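Local coordinates for protein phosphatidylglycerophosphatase B (Bacillus subtilis, PDB 6FMX) that removes the terminal phosphate of phosphatidylglycerophosphate to give phosphatidylglycerol and also hydrolyses undecaprenyl pyrophosphate, as an integral membrane enzyme of the PA-phosphatase-related family, at residues A[93-96]-A[97-100]; A[152-155]-A[156-159]; A[82-85]-A[86-90]. One frame throughout, in Å; residues are numbered along the deposited sequence.

Interaction 1: residues A[93-96]-A[97-100]; sequences KTWD and GLLM. With OLC ((2R)-2,3-dihydroxypropyl (9Z)-octadec-9-enoate), chain F.
W95 and L98 meet twice, through the backbone and through their side chains. L98 N donates to W95 O at 2.8 Å, approaching from above the carbonyl plane (37° out of it). The next carbonyl, D96 O, accepts from M100 N at 3.1 Å, this time in the carbonyl plane, the first full helical i to i+4 bond of this stretch. Just ahead, T94 OG1 accepts from D96 N at 3.0 Å, an ST turn, while a water accepts from G97 N and donates to T94 O. For the apolar contact, W95 and L98 both carry CG beside the backbone N and anti to the carbonyl carbon (chi1 -71° in W95), which sets indole and leucine side by side; L98 CD1 meets the indole edge, in the ring plane, 3.7 Å from W95 CE3. The other branch turns to lipid: L98 CD2 lies 3.6 Å from C10 of the monoolein of chain F. The D96 carboxylate leaves this turn for helix 139-158, where OD2 takes a salt bridge from K157 and a probable hydrogen bond from H158. At the start of helix 96-118, probably on the cytoplasmic side, hydroxyl, water and backbone thus satisfy the first amides, while W95 and L98 present an apolar surface.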
# COMPACT_ATOMS: atom_id res chain seq x y z
N LYS A 93 20.45 -15.17 9.56
CA LYS A 93 20.58 -16.24 8.57
C LYS A 93 19.24 -16.66 7.99
O LYS A 93 19.09 -17.79 7.53
CB LYS A 93 21.31 -17.45 9.15
N THR A 94 18.25 -15.77 8.01
CA THR A 94 16.94 -16.08 7.45
C THR A 94 16.88 -15.70 5.97
O THR A 94 17.54 -14.76 5.52
CB THR A 94 15.83 -15.35 8.20
OG1 THR A 94 14.56 -15.67 7.59
CG2 THR A 94 16.04 -13.85 8.14
N TRP A 95 16.08 -16.44 5.23
CA TRP A 95 15.82 -16.14 3.83
C TRP A 95 14.48 -15.46 3.63
O TRP A 95 14.00 -15.35 2.50
CB TRP A 95 15.91 -17.41 2.98
CG TRP A 95 17.32 -17.93 2.86
CD1 TRP A 95 18.13 -18.35 3.87
CD2 TRP A 95 18.08 -18.06 1.65
NE1 TRP A 95 19.35 -18.75 3.37
CE2 TRP A 95 19.34 -18.58 2.01
CE3 TRP A 95 17.81 -17.80 0.31
CZ2 TRP A 95 20.34 -18.83 1.07
CZ3 TRP A 95 18.80 -18.06 -0.63
CH2 TRP A 95 20.05 -18.57 -0.24
N ASP A 96 13.86 -14.98 4.72
CA ASP A 96 12.53 -14.40 4.64
C ASP A 96 12.47 -13.19 3.73
O ASP A 96 11.39 -12.82 3.27
CB ASP A 96 12.04 -14.05 6.05
CG ASP A 96 11.57 -15.27 6.81
OD1 ASP A 96 11.52 -16.36 6.20
OD2 ASP A 96 11.27 -15.14 8.02
N GLY A 97 13.62 -12.57 3.43
CA GLY A 97 13.63 -11.50 2.44
C GLY A 97 13.13 -11.95 1.09
O GLY A 97 12.60 -11.15 0.32
N LEU A 98 13.28 -13.24 0.78
CA LEU A 98 12.75 -13.75 -0.48
C LEU A 98 11.23 -13.76 -0.46
O LEU A 98 10.60 -13.44 -1.48
CB LEU A 98 13.29 -15.16 -0.75
CG LEU A 98 14.68 -15.23 -1.41
CD1 LEU A 98 15.03 -16.65 -1.79
CD2 LEU A 98 14.76 -14.31 -2.62
N LEU A 99 10.63 -14.11 0.68
CA LEU A 99 9.19 -14.01 0.83
C LEU A 99 8.72 -12.57 0.65
O LEU A 99 7.68 -12.32 0.03
CB LEU A 99 8.77 -14.52 2.21
CG LEU A 99 8.08 -15.88 2.38
CD1 LEU A 99 8.92 -17.00 1.79
CD2 LEU A 99 7.83 -16.12 3.86
N MET A 100 9.47 -11.62 1.21
CA MET A 100 9.11 -10.21 1.05
C MET A 100 9.15 -9.79 -0.41
O MET A 100 8.24 -9.10 -0.89
CB MET A 100 10.03 -9.34 1.90
CG MET A 100 10.11 -9.80 3.33
SD MET A 100 11.03 -8.70 4.43
CE MET A 100 12.43 -8.25 3.41
C10 OLC F . 12.17 -13.55 -5.00
C9 OLC F . 11.51 -12.64 -5.71
C11 OLC F . 11.79 -15.01 -5.11
C8 OLC F . 10.39 -13.06 -6.62
C24 OLC F . 7.74 -1.00 -11.47
C12 OLC F . 10.76 -15.35 -4.04
C7 OLC F . 10.25 -12.05 -7.76
C6 OLC F . 10.64 -10.65 -7.30
C5 OLC F . 9.73 -9.60 -7.92
C4 OLC F . 10.53 -8.39 -8.38
C3 OLC F . 9.77 -7.10 -8.10
C2 OLC F . 8.91 -6.70 -9.29
C21 OLC F . 8.41 -3.36 -11.04
C1 OLC F . 8.86 -5.19 -9.41
C22 OLC F . 7.59 -2.19 -10.52
O19 OLC F . 9.55 -4.50 -8.68
O25 OLC F . 6.98 -1.25 -12.66
O23 OLC F . 6.21 -2.57 -10.45
O20 OLC F . 8.00 -4.56 -10.39
O HOH W 1 16.38 -12.53 4.29

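Interaction 2: residues A[152-155]-A[156-159]; sequences AYFL and VKHL
L155 and L159 lie side by side one helical turn apart, their CD2 methyls 3.8 Å from each other. Both carry CG beside the backbone N and anti to the carbonyl carbon (chi1 -70° in L155), which lets the two leucines point the same way. The backbone joins them too, since L159 N donates to L155 O at 2.8 Å; H158 N adds a weak bond, so L155 O accepts one good bond and one weak one just before the chain leaves the helix at L159. Y153 and K157 run at a slant to one another. Each swings CG away from its own N (chi1 169° in Y153), and the lysine then runs out fully extended, its CD 4.2 Å from Y153 OH. Two rings are covered on one face each: Y153 CD2 sits 3.8 Å above the F154 ring, over its centre, and K157 CG lies above the centre of the H158 imidazole. H158 folds back beside its own N, which brings CD2 to 3.4 Å from F154 O. K157 NZ forms a salt bridge with D213, to which Y153 OH also bonds. This end of helix 139-158, probably the cytoplasmic one, packs against helix 192-215 through Y153, helix 166-186 through A152, helix 96-118 through F154 and helix 74-92 through L155 and H158, with a bound lipid about 4 Å from the L155 side chain.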
# COMPACT_ATOMS: atom_id res chain seq x y z
N ALA A 152 7.04 -4.87 8.97
CA ALA A 152 6.77 -4.92 10.40
C ALA A 152 6.71 -6.35 10.91
O ALA A 152 7.27 -6.67 11.96
CB ALA A 152 5.46 -4.19 10.72
N TYR A 153 6.02 -7.23 10.17
CA TYR A 153 5.89 -8.61 10.62
C TYR A 153 7.25 -9.28 10.71
O TYR A 153 7.56 -9.93 11.72
CB TYR A 153 4.97 -9.40 9.68
CG TYR A 153 5.02 -10.89 9.95
CD1 TYR A 153 4.36 -11.42 11.05
CD2 TYR A 153 5.71 -11.76 9.12
CE1 TYR A 153 4.40 -12.78 11.32
CE2 TYR A 153 5.76 -13.12 9.38
CZ TYR A 153 5.10 -13.62 10.49
OH TYR A 153 5.15 -14.96 10.75
N PHE A 154 8.08 -9.14 9.68
CA PHE A 154 9.36 -9.83 9.67
C PHE A 154 10.37 -9.18 10.60
O PHE A 154 11.22 -9.89 11.17
CB PHE A 154 9.89 -9.92 8.25
CG PHE A 154 9.23 -10.98 7.42
CD1 PHE A 154 9.40 -12.32 7.73
CD2 PHE A 154 8.41 -10.65 6.35
CE1 PHE A 154 8.78 -13.31 6.98
CE2 PHE A 154 7.78 -11.63 5.59
CZ PHE A 154 7.97 -12.97 5.90
N LEU A 155 10.31 -7.86 10.80
CA LEU A 155 11.18 -7.24 11.79
C LEU A 155 10.86 -7.74 13.20
O LEU A 155 11.77 -8.10 13.95
CB LEU A 155 11.07 -5.72 11.74
CG LEU A 155 11.66 -5.01 10.50
CD1 LEU A 155 11.52 -3.50 10.66
CD2 LEU A 155 13.12 -5.42 10.24
N VAL A 156 9.58 -7.76 13.56
CA VAL A 156 9.18 -8.27 14.87
C VAL A 156 9.51 -9.76 14.98
O VAL A 156 9.86 -10.25 16.07
CB VAL A 156 7.69 -7.98 15.12
CG1 VAL A 156 7.13 -8.84 16.25
CG2 VAL A 156 7.47 -6.50 15.42
N LYS A 157 9.45 -10.50 13.87
CA LYS A 157 9.77 -11.93 13.91
C LYS A 157 11.25 -12.16 14.23
O LYS A 157 11.60 -13.07 14.99
CB LYS A 157 9.41 -12.59 12.58
CG LYS A 157 9.74 -14.10 12.54
CD LYS A 157 9.28 -14.75 11.25
CE LYS A 157 9.84 -16.17 11.13
NZ LYS A 157 9.70 -16.71 9.75
N HIS A 158 12.13 -11.34 13.66
CA HIS A 158 13.56 -11.64 13.67
C HIS A 158 14.38 -10.74 14.58
O HIS A 158 15.55 -11.06 14.83
CB HIS A 158 14.12 -11.55 12.24
CG HIS A 158 13.66 -12.65 11.34
ND1 HIS A 158 13.83 -13.98 11.65
CD2 HIS A 158 13.02 -12.61 10.15
CE1 HIS A 158 13.32 -14.72 10.68
NE2 HIS A 158 12.83 -13.91 9.75
N LEU A 159 13.83 -9.63 15.06
CA LEU A 159 14.60 -8.72 15.89
C LEU A 159 14.10 -8.79 17.33
O LEU A 159 13.10 -8.14 17.67
CB LEU A 159 14.52 -7.28 15.36
CG LEU A 159 15.48 -6.82 14.26
CD1 LEU A 159 15.77 -7.88 13.22
CD2 LEU A 159 14.95 -5.55 13.60

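Interaction 3: residues A[82-85]-A[86-90]; sequences VIIG and AGMFF. With OLC ((2R)-2,3-dihydroxypropyl (9Z)-octadec-9-enoate), chain B.
M88 bends back over the preceding turn, toward I84 and G85. Its CG stands beside the backbone N (chi1 -65°) and passes 3.2 Å from I84 O, and a kink at chi3 (-49°) brings CE to 3.7 Å from G85 CA. The sulfur runs past the branch of the isoleucine, SD 4.2 Å from I84 CG2. Backbone bonds hold this spacing, M88 N to I84 O at 2.8 Å and F89 N to G85 O at 3.0 Å. I84 sends its other branch to the lipid: CG1 lies 3.9 Å from C11 of the monoolein of chain B, while I83 touches the same molecule further along through CD1. Its acyl chain then crosses the bare backbone of G87, C17 coming within 3.5 Å of G87 C, and a CB at this position would run into it. Replacing M88 with an alanine would probably open a gap beside G85 CA and leave F154 and H158 of helix 139-158 without the sulfur side chain they pack on. The features are those of a transmembrane alpha-helix, here helix 74-92, with one flank against protein and another against lipid, the acyl chain lying close over the side-chain-free G87.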
# COMPACT_ATOMS: atom_id res chain seq x y z
N VAL A 82 15.07 -5.22 -0.42
CA VAL A 82 16.34 -5.90 -0.63
C VAL A 82 17.31 -5.58 0.50
O VAL A 82 18.06 -6.46 0.96
CB VAL A 82 16.92 -5.52 -2.01
CG1 VAL A 82 18.34 -6.03 -2.17
CG2 VAL A 82 16.04 -6.08 -3.11
N ILE A 83 17.32 -4.33 0.97
CA ILE A 83 18.21 -3.94 2.06
C ILE A 83 17.80 -4.60 3.37
O ILE A 83 18.65 -5.13 4.11
CB ILE A 83 18.23 -2.41 2.22
CG1 ILE A 83 19.03 -1.75 1.10
CG2 ILE A 83 18.78 -2.04 3.59
CD1 ILE A 83 18.68 -0.28 0.88
N ILE A 84 16.51 -4.56 3.69
CA ILE A 84 16.04 -5.16 4.93
C ILE A 84 16.25 -6.67 4.89
O ILE A 84 16.69 -7.28 5.86
CB ILE A 84 14.57 -4.78 5.18
CG1 ILE A 84 14.47 -3.26 5.40
CG2 ILE A 84 14.01 -5.54 6.37
CD1 ILE A 84 13.07 -2.77 5.66
N GLY A 85 15.96 -7.28 3.74
CA GLY A 85 16.14 -8.72 3.62
C GLY A 85 17.59 -9.13 3.75
O GLY A 85 17.91 -10.14 4.39
N ALA A 86 18.49 -8.35 3.15
CA ALA A 86 19.91 -8.60 3.31
C ALA A 86 20.33 -8.44 4.76
O ALA A 86 21.08 -9.26 5.30
CB ALA A 86 20.71 -7.66 2.40
N GLY A 87 19.86 -7.37 5.41
CA GLY A 87 20.13 -7.19 6.82
C GLY A 87 19.68 -8.38 7.65
O GLY A 87 20.41 -8.87 8.52
N MET A 88 18.46 -8.87 7.40
CA MET A 88 17.96 -9.99 8.17
C MET A 88 18.76 -11.25 7.90
O MET A 88 18.93 -12.09 8.80
CB MET A 88 16.48 -10.23 7.87
CG MET A 88 15.58 -9.08 8.30
SD MET A 88 13.84 -9.43 8.00
CE MET A 88 13.88 -10.00 6.30
N PHE A 89 19.28 -11.40 6.68
CA PHE A 89 20.08 -12.58 6.38
C PHE A 89 21.38 -12.58 7.18
O PHE A 89 21.75 -13.59 7.78
CB PHE A 89 20.37 -12.64 4.88
CG PHE A 89 21.24 -13.78 4.48
CD1 PHE A 89 20.71 -15.05 4.30
CD2 PHE A 89 22.60 -13.59 4.30
CE1 PHE A 89 21.52 -16.10 3.93
CE2 PHE A 89 23.42 -14.65 3.94
CZ PHE A 89 22.87 -15.91 3.75
N PHE A 90 22.08 -11.44 7.20
CA PHE A 90 23.32 -11.38 7.98
C PHE A 90 23.04 -11.52 9.47
O PHE A 90 23.79 -12.19 10.19
CB PHE A 90 24.06 -10.08 7.70
CG PHE A 90 24.74 -10.05 6.38
CD1 PHE A 90 25.81 -10.90 6.12
CD2 PHE A 90 24.33 -9.19 5.39
CE1 PHE A 90 26.45 -10.88 4.90
CE2 PHE A 90 24.96 -9.17 4.16
CZ PHE A 90 26.02 -10.01 3.92
C18 OLC B . 19.26 -5.92 11.62
C10 OLC B . 16.46 0.14 8.29
C9 OLC B . 16.45 1.19 7.49
C17 OLC B . 19.26 -5.91 10.09
C11 OLC B . 16.81 -1.26 7.79
C8 OLC B . 16.79 1.05 6.01
C24 OLC B . 15.33 5.37 -6.28
C16 OLC B . 17.84 -6.01 9.54
C12 OLC B . 18.33 -1.48 7.82
C7 OLC B . 16.87 2.42 5.34
C15 OLC B . 17.24 -4.61 9.38
C13 OLC B . 18.68 -2.73 8.61
C6 OLC B . 17.20 2.22 3.87
C14 OLC B . 17.82 -3.90 8.16
C5 OLC B . 16.63 3.37 3.04
C4 OLC B . 15.92 2.81 1.81
C3 OLC B . 16.74 3.06 0.55
C2 OLC B . 15.83 2.98 -0.68
C21 OLC B . 16.10 4.36 -4.12
C1 OLC B . 16.53 3.54 -1.92
C22 OLC B . 15.51 5.60 -4.78
O19 OLC B . 17.62 3.18 -2.19
O25 OLC B . 14.20 6.08 -6.73
O23 OLC B . 14.26 5.87 -4.22
O20 OLC B . 15.87 4.47 -2.74

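Interaction 2 is the buried member, interaction 1 lies at the surface and interaction 3 is partly buried. All three probably lie toward the cytoplasmic side, away from the tungstate site; interactions 2 and 3 sit on helices 139-158 and 74-92, and interaction 1 joins the latter to helix 96-118. Interactions 1 and 2 are joined chiefly by polar contacts, a salt bridge and a probable hydrogen bond at D96. Interaction 3 meets its neighbours by apolar packing: M88 on F154 and H158, M88 CE 3.6 Å from M100 SD, and F89 and W95 edge-to-face. Polar groups gather where helices 96-118, 139-158 and 192-215 meet; interactions 1 and 3 touch lipid, and L155 of interaction 2 lies near one.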